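Local structure of phosphonopyruvate hydrolase (Variovorax sp., 2HJP) at residues A[77-86]-A[99-110]; A[16-27]-A[229-239]. The protein hydrolyses 3-phosphonopyruvate to pyruvate and phosphate, cleaving a phosphorus-carbon bond with the help of a divalent metal ion such as magnesium, cobalt or manganese. One frame throughout, in Å; residues are numbered along the deposited sequence.

In the fold
From the N terminus the chain passes through helix 3-13 into strand 17-21, the first of eight parallel strands that close into a barrel. Strand 38-41 follows, then strand 78-81, helix 89-102 and strand 106-110, whose return to the side of strand 78-81 makes contact 1 and closes the short loop of one beta-alpha-beta unit. The remaining strands follow in order until 229-234 reaches strand 17-21 in contact 2, which closes the barrel between its last and first strands. Contact 1 is therefore nested inside the loop of about 200 residues closed by contact 2. The two meet inside the barrel, where Ile79 CD1 packs 4.0 Å from Ala19 CB, and both reach the phosphonopyruvate site, through Asp81 and Gly235.

Contact 1. Residues A[77-86]-A[99-110]; sequences PLIADIDTGF and YEAAGASAIVME. With MG (magnesium ion), chain C; PPR (phosphonopyruvate), chain G.
Neighbouring parallel strands 78-81 and 106-110 of the barrel meet here, with Ala80 bonded to strand 106-110 through both of its backbone polar atoms: its N donates to Ala106 O (2.8 Å) and its O accepts from Val108 N. Ile82 N to Val108 O and Glu110 N to Asp83 O carry the ladder past the strand end into the type II' turn 82-85. At the other end, one water takes the N-H of Leu78 and donates to Gly103 O and Ser105 OG, the latter also bonded to Asn4. Helix 89-102, which ends in a Schellman motif at Gly103, is the crossover of this beta-alpha-beta unit and lays Tyr99 against the outer side of the sheet. Ile82 CG2 stands over the centre of the Tyr99 ring, 3.7 Å from the centroid and 7° off its normal, while the phenol OH is bonded to His63. On the inner side Ile79 CG2 meets Val108 CG2 at 3.8 Å. Asp81 has CG anti to its backbone N (chi1 -178°), which carries OD2 to the magnesium ion at 2.1 Å; phosphonopyruvate O2 and O2' and three waters complete the six ligands. Asp83 N, 3.0 Å from Asp81 OD1, closes an Asx turn and meets the carboxylate from above its plane. One metal-bound water lies 2.8 Å from both Asp81 OD1 and Glu110 OE2, and another donates to Asp83 OD2.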
loop_
_atom_site.group_PDB
_atom_site.type_symbol
_atom_site.label_atom_id
_atom_site.label_comp_id
_atom_site.label_asym_id
_atom_site.label_seq_id
_atom_site.Cartn_x
_atom_site.Cartn_y
_atom_site.Cartn_z
ATOM N N PRO A 77 -12.112 15.366 14.949
ATOM C CA PRO A 77 -11.601 15.773 13.622
ATOM C C PRO A 77 -10.094 15.594 13.409
ATOM O O PRO A 77 -9.277 15.845 14.312
ATOM C CB PRO A 77 -11.947 17.270 13.540
ATOM C CG PRO A 77 -13.140 17.394 14.447
ATOM C CD PRO A 77 -12.783 16.505 15.619
ATOM N N LEU A 78 -9.750 15.242 12.192
ATOM C CA LEU A 78 -8.360 15.041 11.789
ATOM C C LEU A 78 -8.077 16.148 10.769
ATOM O O LEU A 78 -8.842 16.313 9.795
ATOM C CB LEU A 78 -8.205 13.670 11.080
ATOM C CG LEU A 78 -6.882 13.497 10.330
ATOM C CD1 LEU A 78 -5.712 13.659 11.305
ATOM C CD2 LEU A 78 -6.882 12.059 9.640
ATOM N N ILE A 79 -7.002 16.892 11.006
ATOM C CA ILE A 79 -6.538 17.938 10.135
ATOM C C ILE A 79 -5.313 17.284 9.490
ATOM O O ILE A 79 -4.326 16.987 10.199
ATOM C CB ILE A 79 -6.073 19.139 10.950
ATOM C CG1 ILE A 79 -7.214 19.666 11.823
ATOM C CG2 ILE A 79 -5.479 20.200 9.998
ATOM C CD1 ILE A 79 -7.464 18.873 13.099
ATOM N N ALA A 80 -5.367 17.041 8.176
ATOM C CA ALA A 80 -4.234 16.427 7.486
ATOM C C ALA A 80 -3.282 17.432 6.815
ATOM O O ALA A 80 -3.731 18.365 6.133
ATOM C CB ALA A 80 -4.772 15.426 6.423
ATOM N N ASP A 81 -1.971 17.206 6.991
ATOM C CA ASP A 81 -0.923 18.000 6.372
ATOM C C ASP A 81 -0.683 17.482 4.915
ATOM O O ASP A 81 -0.258 16.347 4.733
ATOM C CB ASP A 81 0.363 17.815 7.194
ATOM C CG ASP A 81 1.538 18.624 6.680
ATOM O OD1 ASP A 81 1.441 19.324 5.641
ATOM O OD2 ASP A 81 2.598 18.538 7.352
ATOM N N ILE A 82 -0.969 18.279 3.882
ATOM C CA ILE A 82 -0.699 17.787 2.517
ATOM C C ILE A 82 0.448 18.538 1.861
ATOM O O ILE A 82 0.532 18.664 0.625
ATOM C CB ILE A 82 -1.992 17.792 1.620
ATOM C CG1 ILE A 82 -2.547 19.207 1.472
ATOM C CG2 ILE A 82 -3.036 16.881 2.286
ATOM C CD1 ILE A 82 -3.588 19.375 0.369
ATOM N N ASP A 83 1.348 19.030 2.705
ATOM C CA ASP A 83 2.552 19.732 2.254
ATOM C C ASP A 83 2.216 20.789 1.212
ATOM O O ASP A 83 1.468 21.716 1.548
ATOM C CB ASP A 83 3.571 18.727 1.693
ATOM C CG ASP A 83 4.264 17.856 2.812
ATOM O OD1 ASP A 83 5.264 17.167 2.445
ATOM O OD2 ASP A 83 3.834 17.810 4.024
ATOM N N THR A 84 2.765 20.674 -0.018
ATOM C CA THR A 84 2.433 21.657 -1.024
ATOM C C THR A 84 1.379 21.161 -1.999
ATOM O O THR A 84 1.277 21.667 -3.104
ATOM C CB THR A 84 3.659 22.118 -1.871
ATOM O OG1 THR A 84 4.220 20.999 -2.553
ATOM C CG2 THR A 84 4.675 22.741 -1.021
ATOM N N GLY A 85 0.612 20.157 -1.605
ATOM C CA GLY A 85 -0.421 19.620 -2.481
ATOM C C GLY A 85 0.064 18.525 -3.395
ATOM O O GLY A 85 -0.659 18.070 -4.298
ATOM N N PHE A 86 1.307 18.102 -3.171
ATOM C CA PHE A 86 1.927 17.063 -4.013
ATOM C C PHE A 86 1.938 17.398 -5.497
ATOM O O PHE A 86 1.854 16.505 -6.313
ATOM C CB PHE A 86 1.226 15.719 -3.837
ATOM C CG PHE A 86 1.179 15.274 -2.425
ATOM C CD1 PHE A 86 2.367 14.915 -1.776
ATOM C CD2 PHE A 86 0.000 15.351 -1.689
ATOM C CE1 PHE A 86 2.385 14.664 -0.405
ATOM C CE2 PHE A 86 -0.005 15.093 -0.335
ATOM C CZ PHE A 86 1.201 14.745 0.334
ATOM N N TYR A 99 -8.123 12.593 0.381
ATOM C CA TYR A 99 -7.972 12.910 1.823
ATOM C C TYR A 99 -9.369 13.020 2.479
ATOM O O TYR A 99 -9.613 12.461 3.549
ATOM C CB TYR A 99 -7.167 14.175 1.999
ATOM C CG TYR A 99 -5.711 13.869 2.032
ATOM C CD1 TYR A 99 -5.089 13.502 3.234
ATOM C CD2 TYR A 99 -4.950 13.839 0.836
ATOM C CE1 TYR A 99 -3.721 13.082 3.249
ATOM C CE2 TYR A 99 -3.572 13.430 0.852
ATOM C CZ TYR A 99 -2.964 13.063 2.059
ATOM O OH TYR A 99 -1.580 12.818 2.054
ATOM N N GLU A 100 -10.309 13.672 1.788
ATOM C CA GLU A 100 -11.696 13.753 2.295
ATOM C C GLU A 100 -12.295 12.354 2.441
ATOM O O GLU A 100 -12.810 11.977 3.509
ATOM C CB GLU A 100 -12.578 14.576 1.344
ATOM C CG GLU A 100 -13.990 14.810 1.924
ATOM C CD GLU A 100 -14.805 15.782 1.065
ATOM O OE1 GLU A 100 -14.377 16.084 -0.065
ATOM O OE2 GLU A 100 -15.879 16.231 1.501
ATOM N N ALA A 101 -12.160 11.544 1.395
ATOM C CA ALA A 101 -12.682 10.191 1.459
ATOM C C ALA A 101 -11.972 9.376 2.545
ATOM O O ALA A 101 -12.619 8.475 3.120
ATOM C CB ALA A 101 -12.552 9.493 0.102
ATOM N N ALA A 102 -10.693 9.675 2.832
ATOM C CA ALA A 102 -9.947 8.958 3.907
ATOM C C ALA A 102 -10.517 9.317 5.323
ATOM O O ALA A 102 -10.243 8.626 6.324
ATOM C CB ALA A 102 -8.419 9.297 3.837
ATOM N N GLY A 103 -11.303 10.405 5.391
ATOM C CA GLY A 103 -11.943 10.793 6.624
ATOM C C GLY A 103 -11.313 12.017 7.284
ATOM O O GLY A 103 -11.667 12.320 8.414
ATOM N N ALA A 104 -10.342 12.659 6.638
ATOM C CA ALA A 104 -9.795 13.929 7.184
ATOM C C ALA A 104 -10.885 15.036 7.153
ATOM O O ALA A 104 -11.735 15.069 6.223
ATOM C CB ALA A 104 -8.600 14.381 6.361
ATOM N N SER A 105 -10.891 15.909 8.149
ATOM C CA SER A 105 -11.903 16.970 8.186
ATOM C C SER A 105 -11.328 18.309 7.611
ATOM O O SER A 105 -12.100 19.256 7.311
ATOM C CB SER A 105 -12.430 17.170 9.609
ATOM O OG SER A 105 -13.352 16.122 9.977
ATOM N N ALA A 106 -10.006 18.333 7.389
ATOM C CA ALA A 106 -9.303 19.513 6.850
ATOM C C ALA A 106 -7.981 19.083 6.274
ATOM O O ALA A 106 -7.467 17.987 6.616
ATOM C CB ALA A 106 -9.012 20.500 7.989
ATOM N N ILE A 107 -7.434 19.954 5.418
ATOM C CA ILE A 107 -6.106 19.770 4.880
ATOM C C ILE A 107 -5.479 21.149 5.060
ATOM O O ILE A 107 -6.168 22.157 5.150
ATOM C CB ILE A 107 -6.062 19.351 3.400
ATOM C CG1 ILE A 107 -6.965 20.221 2.488
ATOM C CG2 ILE A 107 -6.519 17.911 3.336
ATOM C CD1 ILE A 107 -6.413 21.598 2.168
ATOM N N VAL A 108 -4.164 21.136 5.228
ATOM C CA VAL A 108 -3.306 22.322 5.352
ATOM C C VAL A 108 -2.336 22.152 4.158
ATOM O O VAL A 108 -1.647 21.139 4.023
ATOM C CB VAL A 108 -2.499 22.346 6.667
ATOM C CG1 VAL A 108 -1.428 23.561 6.657
ATOM C CG2 VAL A 108 -3.460 22.520 7.811
ATOM N N MET A 109 -2.264 23.187 3.322
ATOM C CA MET A 109 -1.412 23.212 2.134
ATOM C C MET A 109 -0.623 24.550 2.189
ATOM O O MET A 109 -1.207 25.603 2.415
ATOM C CB MET A 109 -2.280 23.151 0.861
ATOM C CG MET A 109 -1.473 23.077 -0.376
ATOM S SD MET A 109 -2.426 22.791 -1.864
ATOM C CE MET A 109 -3.730 24.026 -1.730
ATOM N N GLU A 110 0.690 24.485 2.039
ATOM C CA GLU A 110 1.566 25.689 2.120
ATOM C C GLU A 110 1.991 26.217 0.767
ATOM O O GLU A 110 1.987 25.487 -0.251
ATOM C CB GLU A 110 2.823 25.341 2.946
ATOM C CG GLU A 110 3.642 24.221 2.258
ATOM C CD GLU A 110 4.306 23.272 3.278
ATOM O OE1 GLU A 110 5.410 22.801 2.993
ATOM O OE2 GLU A 110 3.720 23.021 4.359
HETATM MG MG MG C . 4.447 19.471 7.519
HETATM C C1 PPR G . 4.301 19.394 10.312
HETATM O O1 PPR G . 4.026 19.099 11.547
HETATM O "O2'" PPR G . 4.570 18.592 9.459
HETATM C C2 PPR G . 4.238 20.860 10.004
HETATM C C3 PPR G . 4.536 21.910 10.823
HETATM O O2 PPR G . 3.849 21.109 8.752
HETATM P P PPR G . 6.369 22.202 10.741
HETATM O O1P PPR G . 6.619 22.608 9.262
HETATM O O2P PPR G . 7.038 20.863 11.151
HETATM O O3P PPR G . 6.603 23.330 11.631
HETATM O O HOH W 1 -11.822 14.011 10.595
HETATM O O HOH W 2 3.906 20.609 5.814
HETATM O O HOH W 3 0.901 22.492 4.685
HETATM O O HOH W 4 5.306 17.917 6.348
HETATM O O HOH W 5 6.397 20.247 7.515
#

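Contact 2. Residues A[16-27]-A[229-239]. With NA (sodium ion), chain D.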
loop_
_atom_site.group_PDB
_atom_site.type_symbol
_atom_site.label_atom_id
_atom_site.label_comp_id
_atom_site.label_asym_id
_atom_site.label_seq_id
_atom_site.Cartn_x
_atom_site.Cartn_y
_atom_site.Cartn_z
ATOM N N LEU A 16 -11.345 28.377 21.119
ATOM C CA LEU A 16 -10.019 28.052 20.579
ATOM C C LEU A 16 -9.950 26.516 20.491
ATOM O O LEU A 16 -10.116 25.813 21.522
ATOM C CB LEU A 16 -8.936 28.536 21.536
ATOM C CG LEU A 16 -7.483 28.201 21.243
ATOM C CD1 LEU A 16 -7.146 28.580 19.809
ATOM C CD2 LEU A 16 -6.599 28.996 22.276
ATOM N N PHE A 17 -9.651 26.002 19.300
ATOM C CA PHE A 17 -9.596 24.549 19.022
ATOM C C PHE A 17 -8.132 24.061 19.083
ATOM O O PHE A 17 -7.221 24.691 18.465
ATOM C CB PHE A 17 -10.143 24.326 17.616
ATOM C CG PHE A 17 -10.260 22.904 17.195
ATOM C CD1 PHE A 17 -11.360 22.156 17.562
ATOM C CD2 PHE A 17 -9.277 22.331 16.396
ATOM C CE1 PHE A 17 -11.513 20.824 17.150
ATOM C CE2 PHE A 17 -9.381 21.014 15.953
ATOM C CZ PHE A 17 -10.525 20.234 16.334
ATOM N N THR A 18 -7.887 22.985 19.825
ATOM C CA THR A 18 -6.527 22.452 19.920
ATOM C C THR A 18 -6.393 21.150 19.134
ATOM O O THR A 18 -7.305 20.295 19.135
ATOM C CB THR A 18 -6.123 22.169 21.380
ATOM O OG1 THR A 18 -6.980 21.170 21.906
ATOM C CG2 THR A 18 -6.305 23.434 22.247
ATOM N N ALA A 19 -5.284 21.031 18.433
ATOM C CA ALA A 19 -5.064 19.799 17.664
ATOM C C ALA A 19 -3.614 19.352 17.999
ATOM O O ALA A 19 -2.689 20.156 17.975
ATOM C CB ALA A 19 -5.172 20.056 16.145
ATOM N N MET A 20 -3.456 18.075 18.268
ATOM C CA MET A 20 -2.135 17.458 18.611
ATOM C C MET A 20 -1.623 16.509 17.519
ATOM O O MET A 20 -2.368 15.666 16.927
ATOM C CB MET A 20 -2.277 16.653 19.920
ATOM C CG MET A 20 -1.027 15.802 20.313
ATOM S SD MET A 20 0.459 16.823 20.429
ATOM C CE MET A 20 0.150 17.699 22.017
ATOM N N ALA A 21 -0.331 16.636 17.273
ATOM C CA ALA A 21 0.321 15.777 16.315
ATOM C C ALA A 21 0.186 14.281 16.691
ATOM O O ALA A 21 0.160 13.909 17.879
ATOM C CB ALA A 21 1.828 16.132 16.285
ATOM N N ALA A 22 0.144 13.425 15.672
ATOM C CA ALA A 22 0.127 12.002 15.881
ATOM C C ALA A 22 0.843 11.355 14.704
ATOM O O ALA A 22 0.624 11.766 13.564
ATOM C CB ALA A 22 -1.307 11.429 15.985
ATOM N N HIS A 23 1.702 10.366 14.979
ATOM C CA HIS A 23 2.415 9.650 13.885
ATOM C C HIS A 23 1.801 8.236 13.649
ATOM O O HIS A 23 2.250 7.469 12.766
ATOM C CB HIS A 23 3.941 9.582 14.163
ATOM C CG HIS A 23 4.302 9.173 15.560
ATOM N ND1 HIS A 23 4.342 10.070 16.623
ATOM C CD2 HIS A 23 4.693 7.981 16.060
ATOM C CE1 HIS A 23 4.745 9.431 17.713
ATOM N NE2 HIS A 23 4.956 8.163 17.397
ATOM N N ASN A 24 0.818 7.848 14.467
ATOM C CA ASN A 24 0.102 6.582 14.257
ATOM C C ASN A 24 -1.252 6.653 14.952
ATOM O O ASN A 24 -1.486 7.610 15.657
ATOM C CB ASN A 24 0.899 5.347 14.713
ATOM C CG ASN A 24 1.282 5.402 16.120
ATOM O OD1 ASN A 24 0.483 5.684 16.940
ATOM N ND2 ASN A 24 2.540 5.082 16.416
ATOM N N PRO A 25 -2.172 5.689 14.692
ATOM C CA PRO A 25 -3.519 5.698 15.319
ATOM C C PRO A 25 -3.494 5.585 16.866
ATOM O O PRO A 25 -4.352 6.145 17.548
ATOM C CB PRO A 25 -4.206 4.492 14.690
ATOM C CG PRO A 25 -3.612 4.470 13.268
ATOM C CD PRO A 25 -2.131 4.708 13.592
ATOM N N LEU A 26 -2.520 4.845 17.406
ATOM C CA LEU A 26 -2.455 4.711 18.853
ATOM C C LEU A 26 -2.199 6.104 19.495
ATOM O O LEU A 26 -2.861 6.494 20.448
ATOM C CB LEU A 26 -1.375 3.660 19.292
ATOM C CG LEU A 26 -1.112 3.458 20.806
ATOM C CD1 LEU A 26 -2.354 2.989 21.484
ATOM C CD2 LEU A 26 0.010 2.458 21.081
ATOM N N VAL A 27 -1.201 6.802 18.997
ATOM C CA VAL A 27 -0.898 8.126 19.522
ATOM C C VAL A 27 -2.126 9.044 19.314
ATOM O O VAL A 27 -2.455 9.862 20.185
ATOM C CB VAL A 27 0.320 8.726 18.762
ATOM C CG1 VAL A 27 0.396 10.231 19.017
ATOM C CG2 VAL A 27 1.642 7.935 19.201
ATOM N N VAL A 229 -7.323 34.145 16.279
ATOM C CA VAL A 229 -6.798 32.765 16.136
ATOM C C VAL A 229 -7.880 31.774 16.539
ATOM O O VAL A 229 -8.410 31.894 17.624
ATOM C CB VAL A 229 -5.597 32.573 17.112
ATOM C CG1 VAL A 229 -5.046 31.147 17.081
ATOM C CG2 VAL A 229 -4.520 33.545 16.765
ATOM N N GLY A 230 -8.212 30.811 15.676
ATOM C CA GLY A 230 -9.199 29.817 16.072
ATOM C C GLY A 230 -8.627 28.406 16.351
ATOM O O GLY A 230 -9.302 27.542 16.916
ATOM N N ILE A 231 -7.369 28.197 15.990
ATOM C CA ILE A 231 -6.774 26.890 16.145
ATOM C C ILE A 231 -5.320 26.940 16.571
ATOM O O ILE A 231 -4.579 27.715 16.037
ATOM C CB ILE A 231 -6.829 26.115 14.776
ATOM C CG1 ILE A 231 -8.262 25.828 14.389
ATOM C CG2 ILE A 231 -6.105 24.782 14.865
ATOM C CD1 ILE A 231 -8.483 25.517 12.907
ATOM N N VAL A 232 -4.916 26.148 17.557
ATOM C CA VAL A 232 -3.509 26.073 17.843
ATOM C C VAL A 232 -3.106 24.619 17.566
ATOM O O VAL A 232 -3.828 23.665 17.934
ATOM C CB VAL A 232 -3.183 26.428 19.265
ATOM C CG1 VAL A 232 -4.042 25.678 20.163
ATOM C CG2 VAL A 232 -1.664 26.139 19.524
ATOM N N ILE A 233 -1.981 24.422 16.886
ATOM C CA ILE A 233 -1.550 23.030 16.588
ATOM C C ILE A 233 -0.219 22.726 17.317
ATOM O O ILE A 233 0.721 23.532 17.227
ATOM C CB ILE A 233 -1.291 22.855 15.048
ATOM C CG1 ILE A 233 -2.658 22.828 14.299
ATOM C CG2 ILE A 233 -0.477 21.529 14.740
ATOM C CD1 ILE A 233 -3.346 21.486 14.101
ATOM N N TYR A 234 -0.163 21.586 18.023
ATOM C CA TYR A 234 1.087 21.120 18.669
ATOM C C TYR A 234 1.707 20.258 17.593
ATOM O O TYR A 234 1.300 19.113 17.321
ATOM C CB TYR A 234 0.719 20.440 19.956
ATOM C CG TYR A 234 0.172 21.504 20.907
ATOM C CD1 TYR A 234 0.978 22.542 21.338
ATOM C CD2 TYR A 234 -1.160 21.474 21.330
ATOM C CE1 TYR A 234 0.471 23.552 22.191
ATOM C CE2 TYR A 234 -1.699 22.473 22.189
ATOM C CZ TYR A 234 -0.852 23.508 22.602
ATOM O OH TYR A 234 -1.354 24.490 23.406
ATOM N N GLY A 235 2.699 20.842 16.964
ATOM C CA GLY A 235 3.250 20.233 15.773
ATOM C C GLY A 235 4.004 18.952 15.773
ATOM O O GLY A 235 3.856 18.178 14.799
ATOM N N ASN A 236 4.784 18.687 16.838
ATOM C CA ASN A 236 5.611 17.464 16.812
ATOM C C ASN A 236 5.997 16.916 18.192
ATOM O O ASN A 236 6.998 16.224 18.335
ATOM C CB ASN A 236 6.916 17.776 15.991
ATOM C CG ASN A 236 7.713 19.011 16.543
ATOM O OD1 ASN A 236 7.585 19.358 17.704
ATOM N ND2 ASN A 236 8.532 19.662 15.668
ATOM N N HIS A 237 5.155 17.159 19.183
ATOM C CA HIS A 237 5.440 16.793 20.539
ATOM C C HIS A 237 5.238 15.291 20.816
ATOM O O HIS A 237 5.866 14.732 21.746
ATOM C CB HIS A 237 4.597 17.665 21.474
ATOM C CG HIS A 237 4.810 19.132 21.259
ATOM N ND1 HIS A 237 4.194 19.826 20.231
ATOM C CD2 HIS A 237 5.733 19.978 21.794
ATOM C CE1 HIS A 237 4.747 21.034 20.132
ATOM N NE2 HIS A 237 5.680 21.150 21.072
ATOM N N ALA A 238 4.425 14.631 20.012
ATOM C CA ALA A 238 4.261 13.179 20.243
ATOM C C ALA A 238 5.544 12.454 19.776
ATOM O O ALA A 238 6.100 11.611 20.508
ATOM C CB ALA A 238 3.092 12.629 19.440
ATOM N N ILE A 239 6.051 12.789 18.596
ATOM C CA ILE A 239 7.238 12.001 18.171
ATOM C C ILE A 239 8.447 12.321 19.117
ATOM O O ILE A 239 9.306 11.462 19.427
ATOM C CB ILE A 239 7.595 12.264 16.628
ATOM C CG1 ILE A 239 8.602 11.221 16.137
ATOM C CG2 ILE A 239 8.129 13.650 16.431
ATOM C CD1 ILE A 239 8.031 9.819 15.958
HETATM NA NA NA D . 4.407 6.011 12.000
#
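His23 holds CG between its backbone N and carbonyl carbon (chi1 46°), which swings the imidazole towards helix 237-256, and Ile239, with CG1 anti to the backbone N (chi1 -167°), reaches back over it. Ile239 CD1 thereby stands over the centre of the His23 ring, 3.6 Å from the centroid and 2° off the normal, a CH-pi contact. Ala238 C lies instead at the edge of the ring, 3.7 Å from His23 CE1. Glu45 binds the two partners together, one carboxylate oxygen bonded to His23 ND1 and the other to Ile239 N. The backbone O of His23 turns to a sodium ion at 2.7 Å, which Ser49 also binds. Next to the ring, Ala238 CB packs 3.6 Å from Val27 CG1 and against Ala21 O, a buried carbonyl oxygen with no polar partner. Asn24 caps the helix that holds Val27: its OD1 accepts from Val27 N along a nearly straight bond. Before these helices start, the two strands run side by side, and five backbone bonds, from Phe17 N to Gly230 O through Ala21 N to Tyr234 O, zip them together. On the outer side Met20 curls over and lays CE 3.5 Å from Tyr234 CB, the two side chains crossing at about a right angle. Further along that side, Thr18 CG2 and Val232 CG1 run next to each other, while Phe17 and Ile231 do the same on the inner side. Tyr234 OH is held by Glu220. Gly235, where the last strand gives way to its helix, touches phosphonopyruvate. Strand eight beside strand one, each leading into a helix, with substrate at the C-terminal ends of the strands, is the closing seam of a TIM barrel.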